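Local coordinates for protein glycoside hydrolase family 81 (Clostridium thermocellum, PDB 6FOP) that probably hydrolyses beta-1,3-glucans such as laminarin, as a family 81 glucanase of the Clostridium thermocellum cellulosome, at residues 325-330 against 643-648; 344-349 against 374-379; 370-375 against 428-433; 420-425 against 577-582. All coordinates share one frame; numbering follows the deposited sequence. Where two conformers were deposited one is given.

Interaction 1: residues 325-330 against 643-648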
loop_
_atom_site.group_PDB
_atom_site.type_symbol
_atom_site.label_atom_id
_atom_site.label_comp_id
_atom_site.label_asym_id
_atom_site.label_seq_id
_atom_site.Cartn_x
_atom_site.Cartn_y
_atom_site.Cartn_z
ATOM N N ASN A 325 -18.077 17.242 -25.664
ATOM C CA ASN A 325 -18.555 16.633 -26.915
ATOM C C ASN A 325 -17.467 15.870 -27.652
ATOM O O ASN A 325 -17.735 14.814 -28.235
ATOM C CB ASN A 325 -19.193 17.680 -27.825
ATOM C CG ASN A 325 -20.567 18.103 -27.346
ATOM O OD1 ASN A 325 -21.291 17.334 -26.715
ATOM N ND2 ASN A 325 -20.940 19.317 -27.659
ATOM N N GLU A 326 -16.247 16.399 -27.637
ATOM C CA GLU A 326 -15.135 15.718 -28.285
ATOM C C GLU A 326 -14.897 14.361 -27.596
ATOM O O GLU A 326 -14.705 13.350 -28.274
ATOM C CB GLU A 326 -13.877 16.615 -28.275
ATOM C CG GLU A 326 -14.010 17.815 -29.218
ATOM C CD GLU A 326 -12.966 18.911 -29.071
ATOM O OE1 GLU A 326 -12.097 18.829 -28.185
ATOM O OE2 GLU A 326 -13.022 19.901 -29.878
ATOM N N LEU A 327 -14.923 14.343 -26.271
ATOM C CA LEU A 327 -14.764 13.094 -25.552
ATOM C C LEU A 327 -15.928 12.146 -25.797
ATOM O O LEU A 327 -15.728 10.931 -25.903
ATOM C CB LEU A 327 -14.578 13.370 -24.056
ATOM C CG LEU A 327 -14.403 12.128 -23.186
ATOM C CD1 LEU A 327 -13.159 11.327 -23.540
ATOM C CD2 LEU A 327 -14.400 12.546 -21.744
ATOM N N ALA A 328 -17.148 12.679 -25.855
ATOM C CA ALA A 328 -18.316 11.831 -26.068
ATOM C C ALA A 328 -18.231 11.048 -27.373
ATOM O O ALA A 328 -18.695 9.906 -27.439
ATOM C CB ALA A 328 -19.599 12.637 -25.981
ATOM N N LEU A 329 -17.626 11.637 -28.402
ATOM C CA LEU A 329 -17.416 10.892 -29.659
ATOM C C LEU A 329 -16.547 9.650 -29.486
ATOM O O LEU A 329 -16.667 8.701 -30.284
ATOM C CB LEU A 329 -16.799 11.779 -30.734
ATOM C CG LEU A 329 -17.696 12.895 -31.247
ATOM C CD1 LEU A 329 -16.884 13.758 -32.196
ATOM C CD2 LEU A 329 -18.970 12.387 -31.917
ATOM N N GLN A 330 -15.683 9.675 -28.460
ATOM C CA GLN A 330 -14.783 8.577 -28.125
ATOM C C GLN A 330 -15.226 7.775 -26.914
ATOM O O GLN A 330 -14.443 7.002 -26.377
ATOM C CB GLN A 330 -13.378 9.134 -27.885
ATOM C CG GLN A 330 -12.854 10.067 -28.967
ATOM C CD GLN A 330 -12.957 9.512 -30.370
ATOM O OE1 GLN A 330 -13.217 10.258 -31.325
ATOM N NE2 GLN A 330 -12.739 8.208 -30.515
ATOM N N GLY A 643 -5.479 8.295 -19.981
ATOM C CA GLY A 643 -6.486 8.248 -18.959
ATOM C C GLY A 643 -7.148 9.581 -18.631
ATOM O O GLY A 643 -8.014 9.636 -17.755
ATOM N N GLU A 644 -6.731 10.641 -19.325
ATOM C CA GLU A 644 -7.191 11.997 -19.058
ATOM C C GLU A 644 -8.041 12.522 -20.239
ATOM O O GLU A 644 -8.085 11.925 -21.307
ATOM C CB GLU A 644 -5.977 12.918 -18.901
ATOM C CG GLU A 644 -5.668 13.299 -17.508
ATOM C CD GLU A 644 -6.833 13.913 -16.723
ATOM O OE1 GLU A 644 -7.822 14.512 -17.238
ATOM O OE2 GLU A 644 -6.743 13.800 -15.527
ATOM N N SER A 645 -8.705 13.648 -19.991
ATOM C CA SER A 645 -9.443 14.342 -21.043
ATOM C C SER A 645 -9.167 15.824 -20.943
ATOM O O SER A 645 -8.925 16.353 -19.861
ATOM C CB SER A 645 -10.951 14.071 -20.921
ATOM O OG SER A 645 -11.539 14.589 -19.746
ATOM N N LYS A 646 -9.287 16.519 -22.076
ATOM C CA LYS A 646 -9.194 17.964 -22.053
ATOM C C LYS A 646 -10.231 18.554 -21.089
ATOM O O LYS A 646 -9.934 19.482 -20.331
ATOM C CB LYS A 646 -9.414 18.565 -23.445
ATOM C CG LYS A 646 -8.359 18.141 -24.457
ATOM C CD LYS A 646 -8.539 18.758 -25.828
ATOM C CE LYS A 646 -7.569 18.111 -26.790
ATOM N NZ LYS A 646 -7.462 18.818 -28.096
ATOM N N ALA A 647 -11.461 18.020 -21.133
ATOM C CA ALA A 647 -12.514 18.550 -20.276
ATOM C C ALA A 647 -12.121 18.446 -18.804
ATOM O O ALA A 647 -12.217 19.412 -18.052
ATOM C CB ALA A 647 -13.811 17.811 -20.520
ATOM N N HIS A 648 -11.683 17.261 -18.379
ATOM C CA HIS A 648 -11.366 17.074 -16.954
ATOM C C HIS A 648 -10.130 17.884 -16.526
ATOM O O HIS A 648 -10.139 18.499 -15.448
ATOM C CB HIS A 648 -11.169 15.593 -16.677
ATOM C CG HIS A 648 -10.780 15.278 -15.274
ATOM N ND1 HIS A 648 -9.533 14.796 -14.959
ATOM C CD2 HIS A 648 -11.428 15.446 -14.101
ATOM C CE1 HIS A 648 -9.460 14.602 -13.660
ATOM N NE2 HIS A 648 -10.591 14.985 -13.113
HETATM O O HOH W 1 -9.829 20.258 -28.667
HETATM O O HOH W 2 -10.293 16.933 -28.777
#
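The N-cap of helix 646-659, Ser645, packs against Leu327 near the C-terminal end of helix 317-329. Leu327 CD2 rests 3.9 Å from Ser645 CB, a van der Waals touch. With OG turned between the backbone N and the carbonyl carbon (chi1 65°), Ser645 OG accepts from His648 N at 3.0 Å and so satisfies an amide of the first turn. Glu644, just ahead of the cap, ties down the same turn with its carboxylate. Glu644 OE1 receives Ser645 N at 3.0 Å on its anti side, tilted out of the carboxylate plane, and His648 ND1 at 2.9 Å on its syn lone pair, the acceptor lying in the imidazole plane. Both segments lie within the C-terminal family 81 domain, of the six-hairpin clan, and Leu327 also reaches helices 339-359 and 362-379. Toward the surface the contact turns polar. Glu326 OE1 and Lys646 NZ stay 4.6 Å apart; one water bridges them well, donating to Glu326 OE1 at 2.7 Å and accepting from Lys646 NZ at 2.8 Å, and a second does so with a weak bond to Lys646 NZ. Stronger partners lie elsewhere: Arg322 forms a salt bridge with Glu326 OE2, and Lys646 NZ bonds Glu636 O.

Interaction 2: residues 344-349 against 374-379. With CA (calcium ion), chain C; CA (calcium ion), chain D.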
loop_
_atom_site.group_PDB
_atom_site.type_symbol
_atom_site.label_atom_id
_atom_site.label_comp_id
_atom_site.label_asym_id
_atom_site.label_seq_id
_atom_site.Cartn_x
_atom_site.Cartn_y
_atom_site.Cartn_z
ATOM N N LYS A 344 -8.416 2.260 -17.365
ATOM C CA LYS A 344 -8.028 3.651 -17.627
ATOM C C LYS A 344 -9.143 4.414 -18.359
ATOM O O LYS A 344 -9.425 5.559 -18.034
ATOM C CB LYS A 344 -6.722 3.768 -18.429
ATOM C CG LYS A 344 -5.458 3.515 -17.597
ATOM C CD LYS A 344 -4.175 3.722 -18.352
ATOM C CE LYS A 344 -3.854 5.148 -18.742
ATOM N NZ LYS A 344 -3.324 6.038 -17.667
ATOM N N HIS A 345 -9.768 3.749 -19.334
ATOM C CA HIS A 345 -10.860 4.365 -20.068
ATOM C C HIS A 345 -12.063 4.633 -19.156
ATOM O O HIS A 345 -12.666 5.704 -19.206
ATOM C CB HIS A 345 -11.234 3.485 -21.253
ATOM C CG HIS A 345 -12.328 4.047 -22.092
ATOM N ND1 HIS A 345 -12.111 5.053 -22.998
ATOM C CD2 HIS A 345 -13.649 3.764 -22.151
ATOM C CE1 HIS A 345 -13.250 5.368 -23.576
ATOM N NE2 HIS A 345 -14.199 4.603 -23.084
ATOM N N LEU A 346 -12.426 3.649 -18.335
ATOM C CA LEU A 346 -13.536 3.825 -17.388
ATOM C C LEU A 346 -13.269 4.977 -16.411
ATOM O O LEU A 346 -14.179 5.732 -16.067
ATOM C CB LEU A 346 -13.800 2.561 -16.596
ATOM C CG LEU A 346 -14.475 1.443 -17.379
ATOM C CD1 LEU A 346 -14.504 0.169 -16.520
ATOM C CD2 LEU A 346 -15.896 1.818 -17.813
ATOM N N GLY A 347 -12.004 5.150 -16.005
ATOM C CA GLY A 347 -11.657 6.269 -15.137
ATOM C C GLY A 347 -11.851 7.622 -15.842
ATOM O O GLY A 347 -12.346 8.581 -15.256
ATOM N N LYS A 348 -11.437 7.680 -17.109
ATOM C CA LYS A 348 -11.613 8.873 -17.937
ATOM C C LYS A 348 -13.109 9.255 -17.991
ATOM O O LYS A 348 -13.459 10.429 -17.796
ATOM C CB LYS A 348 -11.045 8.612 -19.325
ATOM C CG LYS A 348 -11.136 9.804 -20.232
ATOM C CD LYS A 348 -10.310 9.685 -21.485
ATOM C CE LYS A 348 -10.450 8.463 -22.289
ATOM N NZ LYS A 348 -9.413 8.563 -23.389
ATOM N N LEU A 349 -13.968 8.269 -18.253
ATOM C CA LEU A 349 -15.416 8.559 -18.280
ATOM C C LEU A 349 -15.950 8.996 -16.903
ATOM O O LEU A 349 -16.784 9.898 -16.792
ATOM C CB LEU A 349 -16.212 7.398 -18.811
ATOM C CG LEU A 349 -15.854 6.937 -20.230
ATOM C CD1 LEU A 349 -16.875 5.946 -20.732
ATOM C CD2 LEU A 349 -15.654 8.017 -21.244
ATOM N N SER A 374 -22.990 -0.451 -19.470
ATOM C CA SER A 374 -23.009 -1.630 -20.334
ATOM C C SER A 374 -21.679 -2.393 -20.218
ATOM O O SER A 374 -21.661 -3.630 -20.204
ATOM C CB SER A 374 -23.331 -1.268 -21.782
ATOM O OG SER A 374 -22.337 -0.426 -22.358
ATOM N N SER A 375 -20.574 -1.661 -20.126
ATOM C CA SER A 375 -19.299 -2.351 -20.052
ATOM C C SER A 375 -19.100 -3.031 -18.694
ATOM O O SER A 375 -18.622 -4.153 -18.674
ATOM C CB SER A 375 -18.136 -1.447 -20.422
ATOM O OG SER A 375 -17.953 -0.453 -19.452
ATOM N N LEU A 376 -19.480 -2.375 -17.592
ATOM C CA LEU A 376 -19.402 -3.016 -16.282
ATOM C C LEU A 376 -20.309 -4.242 -16.219
ATOM O O LEU A 376 -19.920 -5.282 -15.695
ATOM C CB LEU A 376 -19.695 -2.045 -15.140
ATOM C CG LEU A 376 -18.589 -1.037 -14.879
ATOM C CD1 LEU A 376 -19.055 -0.073 -13.819
ATOM C CD2 LEU A 376 -17.256 -1.695 -14.500
ATOM N N GLU A 377 -21.515 -4.141 -16.777
ATOM C CA GLU A 377 -22.438 -5.276 -16.754
ATOM C C GLU A 377 -21.837 -6.448 -17.554
ATOM O O GLU A 377 -21.934 -7.591 -17.139
ATOM C CB GLU A 377 -23.808 -4.866 -17.292
ATOM C CG GLU A 377 -24.517 -3.838 -16.410
ATOM C CD GLU A 377 -25.760 -3.232 -17.025
ATOM O OE1 GLU A 377 -26.308 -3.812 -17.982
ATOM O OE2 GLU A 377 -26.206 -2.182 -16.511
ATOM N N ASP A 378 -21.146 -6.152 -18.653
ATOM C CA ASP A 378 -20.457 -7.188 -19.450
ATOM C C ASP A 378 -19.306 -7.803 -18.609
ATOM O O ASP A 378 -19.251 -9.023 -18.398
ATOM C CB ASP A 378 -19.972 -6.609 -20.803
ATOM C CG ASP A 378 -19.408 -7.658 -21.742
ATOM O OD1 ASP A 378 -19.109 -8.822 -21.337
ATOM O OD2 ASP A 378 -19.278 -7.331 -22.950
ATOM N N TRP A 379 -18.415 -6.960 -18.110
ATOM C CA TRP A 379 -17.308 -7.475 -17.304
ATOM C C TRP A 379 -17.799 -8.293 -16.133
ATOM O O TRP A 379 -17.139 -9.266 -15.759
ATOM C CB TRP A 379 -16.379 -6.345 -16.841
ATOM C CG TRP A 379 -15.367 -5.901 -17.875
ATOM C CD1 TRP A 379 -15.474 -4.853 -18.760
ATOM C CD2 TRP A 379 -14.094 -6.488 -18.127
ATOM N NE1 TRP A 379 -14.355 -4.768 -19.520
ATOM C CE2 TRP A 379 -13.478 -5.750 -19.140
ATOM C CE3 TRP A 379 -13.401 -7.564 -17.563
ATOM C CZ2 TRP A 379 -12.208 -6.080 -19.633
ATOM C CZ3 TRP A 379 -12.166 -7.883 -18.042
ATOM C CH2 TRP A 379 -11.564 -7.139 -19.047
HETATM CA CA CA C . -18.917 -10.729 -19.985
HETATM CA CA CA D . -19.160 -9.792 -23.718
HETATM O O HOH W 3 -19.539 -8.736 -25.735
HETATM O O HOH W 4 -17.035 -9.942 -24.269
HETATM O O HOH W 5 -21.486 -9.937 -23.289
HETATM O O HOH W 6 -19.841 -11.620 -25.136
#
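Asp378 OD1 is held by two calcium ions at once, two residues beyond Leu376, which packs on Leu346. Asp378 OD1 lies 2.4 Å from the first calcium and 2.6 Å from the second. Its CG is anti to the backbone N (chi1 -173°) and beside the carbonyl carbon, which lets Asp378 O join OD1 on the first ion, also at 2.4 Å. Toward the second ion the carboxylate is bidentate, with Asp378 OD2 at 2.6 Å, and four waters share that coordination shell. Glu386 helps bind both ions, while Thr381 and Lys389 complete the protein ligands of the first. The contact between the segments is largely apolar, and its touching residues are buried. Its main touch joins Leu346 CD1 to Leu376 CD2 at 3.9 Å, the two leucines passing at a slant. The other methyl, Leu346 CD2, sits 3.5 Å from Ser375 OG in one of the two conformers of this serine; there Ser375 OG is hydrogen-bonded to Phe371 O, one turn back. Helices 339-359 and 362-379 follow each other in the chain and run roughly antiparallel here, as a helical hairpin; Leu376 extends the packing to Phe423, Ala426 and Ile430 of helix 416-433.

Interaction 3: residues 370-375 against 428-433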
loop_
_atom_site.group_PDB
_atom_site.type_symbol
_atom_site.label_atom_id
_atom_site.label_comp_id
_atom_site.label_asym_id
_atom_site.label_seq_id
_atom_site.Cartn_x
_atom_site.Cartn_y
_atom_site.Cartn_z
ATOM N N SER A 370 -24.081 5.270 -20.235
ATOM C CA SER A 370 -24.456 4.068 -20.983
ATOM C C SER A 370 -23.264 3.140 -21.166
ATOM O O SER A 370 -23.364 1.927 -20.981
ATOM C CB SER A 370 -25.030 4.428 -22.356
ATOM O OG SER A 370 -25.314 3.271 -23.122
ATOM N N PHE A 371 -22.127 3.712 -21.570
ATOM C CA PHE A 371 -20.926 2.903 -21.767
ATOM C C PHE A 371 -20.385 2.358 -20.442
ATOM O O PHE A 371 -19.984 1.200 -20.375
ATOM C CB PHE A 371 -19.821 3.631 -22.555
ATOM C CG PHE A 371 -18.728 2.695 -23.002
ATOM C CD1 PHE A 371 -18.930 1.883 -24.100
ATOM C CD2 PHE A 371 -17.557 2.548 -22.278
ATOM C CE1 PHE A 371 -17.971 0.990 -24.530
ATOM C CE2 PHE A 371 -16.576 1.661 -22.719
ATOM C CZ PHE A 371 -16.785 0.885 -23.832
ATOM N N MET A 372 -20.411 3.186 -19.402
ATOM C CA MET A 372 -19.960 2.732 -18.100
ATOM C C MET A 372 -20.802 1.545 -17.626
ATOM O O MET A 372 -20.279 0.508 -17.215
ATOM C CB MET A 372 -20.029 3.868 -17.075
ATOM C CG MET A 372 -18.993 4.943 -17.337
ATOM S SD MET A 372 -19.345 6.521 -16.511
ATOM C CE MET A 372 -18.994 6.087 -14.795
ATOM N N LYS A 373 -22.126 1.690 -17.688
ATOM C CA LYS A 373 -23.004 0.617 -17.257
ATOM C C LYS A 373 -22.869 -0.601 -18.151
ATOM O O LYS A 373 -22.708 -1.723 -17.650
ATOM C CB LYS A 373 -24.457 1.077 -17.210
ATOM C CG LYS A 373 -24.820 1.993 -16.050
ATOM C CD LYS A 373 -26.321 2.309 -16.062
ATOM C CE LYS A 373 -26.809 2.983 -14.801
ATOM N NZ LYS A 373 -28.287 3.188 -14.857
ATOM N N SER A 374 -22.990 -0.451 -19.470
ATOM C CA SER A 374 -23.009 -1.630 -20.334
ATOM C C SER A 374 -21.679 -2.393 -20.218
ATOM O O SER A 374 -21.661 -3.630 -20.204
ATOM C CB SER A 374 -23.331 -1.268 -21.782
ATOM O OG SER A 374 -22.337 -0.426 -22.358
ATOM N N SER A 375 -20.574 -1.661 -20.126
ATOM C CA SER A 375 -19.299 -2.351 -20.052
ATOM C C SER A 375 -19.100 -3.031 -18.694
ATOM O O SER A 375 -18.622 -4.153 -18.674
ATOM C CB SER A 375 -18.136 -1.447 -20.422
ATOM O OG SER A 375 -17.953 -0.453 -19.452
ATOM N N ALA A 428 -18.704 3.267 -8.454
ATOM C CA ALA A 428 -19.074 4.260 -7.448
ATOM C C ALA A 428 -19.804 5.455 -8.049
ATOM O O ALA A 428 -20.802 5.940 -7.458
ATOM C CB ALA A 428 -17.855 4.702 -6.666
ATOM N N GLN A 429 -19.300 5.966 -9.179
ATOM C CA GLN A 429 -20.002 7.078 -9.824
ATOM C C GLN A 429 -21.418 6.659 -10.249
ATOM O O GLN A 429 -22.360 7.460 -10.119
ATOM C CB GLN A 429 -19.207 7.599 -11.003
ATOM C CG GLN A 429 -17.879 8.276 -10.673
ATOM C CD GLN A 429 -18.005 9.504 -9.799
ATOM O OE1 GLN A 429 -19.087 10.068 -9.649
ATOM N NE2 GLN A 429 -16.902 9.936 -9.203
ATOM N N ILE A 430 -21.583 5.430 -10.744
ATOM C CA ILE A 430 -22.926 4.943 -11.031
ATOM C C ILE A 430 -23.754 4.872 -9.746
ATOM O O ILE A 430 -24.916 5.321 -9.724
ATOM C CB ILE A 430 -22.923 3.608 -11.777
ATOM C CG1 ILE A 430 -22.259 3.755 -13.131
ATOM C CG2 ILE A 430 -24.333 3.063 -11.924
ATOM C CD1 ILE A 430 -21.890 2.460 -13.762
ATOM N N ALA A 431 -23.177 4.318 -8.684
ATOM C CA ALA A 431 -23.904 4.194 -7.407
ATOM C C ALA A 431 -24.428 5.493 -6.817
ATOM O O ALA A 431 -25.514 5.526 -6.242
ATOM C CB ALA A 431 -23.042 3.461 -6.398
ATOM N N LEU A 432 -23.671 6.572 -7.007
ATOM C CA LEU A 432 -24.068 7.900 -6.526
ATOM C C LEU A 432 -25.314 8.409 -7.267
ATOM O O LEU A 432 -26.036 9.250 -6.744
ATOM C CB LEU A 432 -22.917 8.902 -6.703
ATOM C CG LEU A 432 -21.754 8.680 -5.747
ATOM C CD1 LEU A 432 -20.509 9.424 -6.234
ATOM C CD2 LEU A 432 -22.131 9.109 -4.334
ATOM N N ARG A 433 -25.554 7.874 -8.460
ATOM C CA ARG A 433 -26.649 8.290 -9.332
ATOM C C ARG A 433 -27.786 7.294 -9.426
ATOM O O ARG A 433 -28.886 7.652 -9.831
ATOM C CB ARG A 433 -26.093 8.550 -10.730
ATOM C CG ARG A 433 -25.120 9.715 -10.775
ATOM C CD ARG A 433 -24.263 9.658 -12.008
ATOM N NE ARG A 433 -23.458 10.864 -12.137
ATOM C CZ ARG A 433 -22.303 11.103 -11.503
ATOM N NH1 ARG A 433 -21.767 10.193 -10.715
ATOM N NH2 ARG A 433 -21.655 12.231 -11.679
#
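The aliphatic chain of Lys373 slants across Ile430. CB stands back from the isoleucine; Lys373 CG then meets Ile430 CD1 at 3.7 Å. CD makes no near contact with Ile430, but because the chain stays extended beyond CG, Lys373 CE comes to the other branch, 3.8 Å from Ile430 CG2. Lys373 NZ passes on to form a salt bridge with Asp434, the residue following segment 428-433; the lysine thus covers the isoleucine while its charge is paired beyond it. This is helix-on-helix packing within the C-terminal family 81 domain, consistent with the (alpha/alpha)6 barrel of the six-hairpin clan: the local axes of 370-375 and 428-433 approach to 10.7 Å at a crossing angle of -110°. Ile430 CD1 also lies 4.1 Å from Met372 CB, which puts this methyl against two successive residues of helix 362-379. Met372 bends at its last torsion (chi3 72°), and CE arrives 4.1 Å from Gln429 CB. Gln429 bends at chi2, and its amide is occupied elsewhere, NE2 by Pro307 O and OE1 by Arg433. Arg433 NH1 donates to both Gln429 O and Gln429 OE1, each at 2.9 Å; the bond to OE1 lies in the amide plane on a lone pair. Arg433 NE makes a salt bridge with Glu357 of helix 339-359.

Interaction 4: residues 420-425 against 577-582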
loop_
_atom_site.group_PDB
_atom_site.type_symbol
_atom_site.label_atom_id
_atom_site.label_comp_id
_atom_site.label_asym_id
_atom_site.label_seq_id
_atom_site.Cartn_x
_atom_site.Cartn_y
_atom_site.Cartn_z
ATOM N N TYR A 420 -8.268 -2.729 -10.810
ATOM C CA TYR A 420 -9.642 -2.754 -10.344
ATOM C C TYR A 420 -10.083 -1.423 -9.740
ATOM O O TYR A 420 -11.270 -1.149 -9.697
ATOM C CB TYR A 420 -9.868 -3.900 -9.380
ATOM C CG TYR A 420 -9.610 -5.287 -9.939
ATOM C CD1 TYR A 420 -9.366 -5.522 -11.269
ATOM C CD2 TYR A 420 -9.563 -6.380 -9.074
ATOM C CE1 TYR A 420 -9.101 -6.786 -11.754
ATOM C CE2 TYR A 420 -9.289 -7.632 -9.534
ATOM C CZ TYR A 420 -9.037 -7.845 -10.868
ATOM O OH TYR A 420 -8.751 -9.081 -11.365
ATOM N N GLY A 421 -9.160 -0.596 -9.282
ATOM C CA GLY A 421 -9.514 0.715 -8.762
ATOM C C GLY A 421 -10.312 1.541 -9.771
ATOM O O GLY A 421 -11.242 2.244 -9.394
ATOM N N TYR A 422 -9.935 1.445 -11.050
ATOM C CA TYR A 422 -10.664 2.151 -12.096
ATOM C C TYR A 422 -12.090 1.617 -12.262
ATOM O O TYR A 422 -13.034 2.397 -12.460
ATOM C CB TYR A 422 -9.922 2.050 -13.420
ATOM C CG TYR A 422 -8.630 2.823 -13.487
ATOM C CD1 TYR A 422 -8.617 4.212 -13.532
ATOM C CD2 TYR A 422 -7.387 2.170 -13.553
ATOM C CE1 TYR A 422 -7.432 4.915 -13.626
ATOM C CE2 TYR A 422 -6.189 2.886 -13.650
ATOM C CZ TYR A 422 -6.209 4.264 -13.671
ATOM O OH TYR A 422 -5.045 4.992 -13.759
ATOM N N PHE A 423 -12.255 0.295 -12.210
ATOM C CA PHE A 423 -13.589 -0.321 -12.292
ATOM C C PHE A 423 -14.448 0.125 -11.105
ATOM O O PHE A 423 -15.636 0.450 -11.258
ATOM C CB PHE A 423 -13.510 -1.869 -12.297
ATOM C CG PHE A 423 -13.059 -2.481 -13.593
ATOM C CD1 PHE A 423 -11.750 -2.341 -14.050
ATOM C CD2 PHE A 423 -13.934 -3.233 -14.356
ATOM C CE1 PHE A 423 -11.341 -2.906 -15.249
ATOM C CE2 PHE A 423 -13.535 -3.813 -15.549
ATOM C CZ PHE A 423 -12.232 -3.628 -16.017
ATOM N N LEU A 424 -13.838 0.162 -9.919
ATOM C CA LEU A 424 -14.528 0.576 -8.720
ATOM C C LEU A 424 -14.925 2.041 -8.767
ATOM O O LEU A 424 -15.992 2.413 -8.287
ATOM C CB LEU A 424 -13.668 0.281 -7.485
ATOM C CG LEU A 424 -13.410 -1.206 -7.215
ATOM C CD1 LEU A 424 -12.424 -1.325 -6.054
ATOM C CD2 LEU A 424 -14.695 -1.965 -6.956
ATOM N N HIS A 425 -14.068 2.875 -9.353
ATOM C CA HIS A 425 -14.386 4.290 -9.495
ATOM C C HIS A 425 -15.667 4.462 -10.354
ATOM O O HIS A 425 -16.604 5.163 -9.966
ATOM C CB HIS A 425 -13.223 5.103 -10.022
ATOM C CG HIS A 425 -13.474 6.571 -9.981
ATOM N ND1 HIS A 425 -12.688 7.469 -10.654
ATOM C CD2 HIS A 425 -14.408 7.310 -9.324
ATOM C CE1 HIS A 425 -13.131 8.694 -10.426
ATOM N NE2 HIS A 425 -14.184 8.626 -9.644
ATOM N N ASN A 577 3.244 9.194 -10.147
ATOM C CA ASN A 577 2.755 9.306 -8.780
ATOM C C ASN A 577 1.722 10.391 -8.578
ATOM O O ASN A 577 1.367 10.725 -7.463
ATOM C CB ASN A 577 3.925 9.366 -7.780
ATOM C CG ASN A 577 4.353 7.983 -7.386
ATOM O OD1 ASN A 577 3.645 7.315 -6.627
ATOM N ND2 ASN A 577 5.433 7.486 -7.996
ATOM N N PHE A 578 1.274 10.963 -9.698
ATOM C CA PHE A 578 0.126 11.863 -9.677
ATOM C C PHE A 578 -1.111 11.201 -10.267
ATOM O O PHE A 578 -2.211 11.312 -9.695
ATOM C CB PHE A 578 0.407 13.161 -10.461
ATOM C CG PHE A 578 1.718 13.857 -10.125
ATOM C CD1 PHE A 578 2.343 13.736 -8.897
ATOM C CD2 PHE A 578 2.315 14.674 -11.069
ATOM C CE1 PHE A 578 3.545 14.370 -8.650
ATOM C CE2 PHE A 578 3.524 15.304 -10.833
ATOM C CZ PHE A 578 4.143 15.162 -9.603
ATOM N N LEU A 579 -0.966 10.547 -11.417
ATOM C CA LEU A 579 -2.148 10.066 -12.136
ATOM C C LEU A 579 -2.669 8.748 -11.539
ATOM O O LEU A 579 -1.884 7.920 -11.027
ATOM C CB LEU A 579 -1.858 9.977 -13.631
ATOM C CG LEU A 579 -1.053 8.794 -14.142
ATOM C CD1 LEU A 579 -1.930 7.547 -14.351
ATOM C CD2 LEU A 579 -0.377 9.181 -15.456
ATOM N N PRO A 580 -3.974 8.497 -11.607
ATOM C CA PRO A 580 -4.982 9.418 -12.125
ATOM C C PRO A 580 -5.285 10.523 -11.117
ATOM O O PRO A 580 -5.417 10.275 -9.924
ATOM C CB PRO A 580 -6.199 8.523 -12.322
ATOM C CG PRO A 580 -6.051 7.494 -11.237
ATOM C CD PRO A 580 -4.573 7.259 -11.085
ATOM N N ILE A 581 -5.435 11.739 -11.620
ATOM C CA ILE A 581 -5.821 12.852 -10.771
ATOM C C ILE A 581 -7.348 12.860 -10.666
ATOM O O ILE A 581 -8.031 13.057 -11.662
ATOM C CB ILE A 581 -5.211 14.184 -11.276
ATOM C CG1 ILE A 581 -3.664 14.088 -11.290
ATOM C CG2 ILE A 581 -5.634 15.332 -10.388
ATOM C CD1 ILE A 581 -2.963 15.314 -11.846
ATOM N N THR A 582 -7.869 12.636 -9.455
ATOM C CA THR A 582 -9.306 12.639 -9.181
ATOM C C THR A 582 -9.567 13.712 -8.127
ATOM O O THR A 582 -8.637 14.330 -7.604
ATOM C CB THR A 582 -9.839 11.280 -8.672
ATOM O OG1 THR A 582 -9.534 11.103 -7.283
ATOM C CG2 THR A 582 -9.300 10.103 -9.507
#
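Tyr422 and Pro580 form the tight part of this contact, and His425 with Thr582 the looser part. The phenol of Tyr422 approaches the proline ring obliquely from the opposite direction, bringing Tyr422 OH to 3.5 Å from Pro580 CD and Tyr422 CE1 to 3.8 Å from Pro580 CG. A cis peptide joins Leu579 to Pro580, and Leu579 CD1 lies 4.1 Å from Tyr422 OH. Pro580 and Leu579 meet the hydroxyl with carbon only, and Tyr422 OH is hydrogen-bonded to Glu496 OE2. In the looser part one pair comes near, His425 CE1 and Thr582 CG2 at 4.2 Å. His425 sends CG anti to the backbone N (chi1 -172°), which carries the imidazole toward the threonine methyl. Polar atoms in this part turn elsewhere: His425 NE2 is hydrogen-bonded to Gln429 NE2, and Thr582 OG1 to Ala584 N. Pro580 is partly exposed, whereas the other four touching residues are buried. Segment 577-582 is a loop between helices 570-575 and 592-606, laid beside helix 416-433. Helix 494-511 lies against both partners, with Asn499 touching Tyr422, Pro580 and Thr582, and helix 615-622 takes up Leu579 through Ile617 and Ile581 through Met620.

All four contacts lie on one side of the chain's centre, within the C-terminal family 81 domain, consistent with an (alpha/alpha)6 barrel. Interaction 1 closes the longest loop, and the other three are nested inside it. Interactions 2 and 3 share helix 362-379, and their centres are about 8 Å apart; interactions 3 and 4 share helix 416-433, their centres about 15 Å apart and their segments alternating along the chain. Interactions 1, 2 and 4 touch one another, whereas interactions 1 and 3 remain about 7 Å apart at their nearest atoms. Interaction 1 brings helix 317-329 to helix 646-659, while helices 339-359, 362-379 and 416-433 pack on one another between them in the sequence.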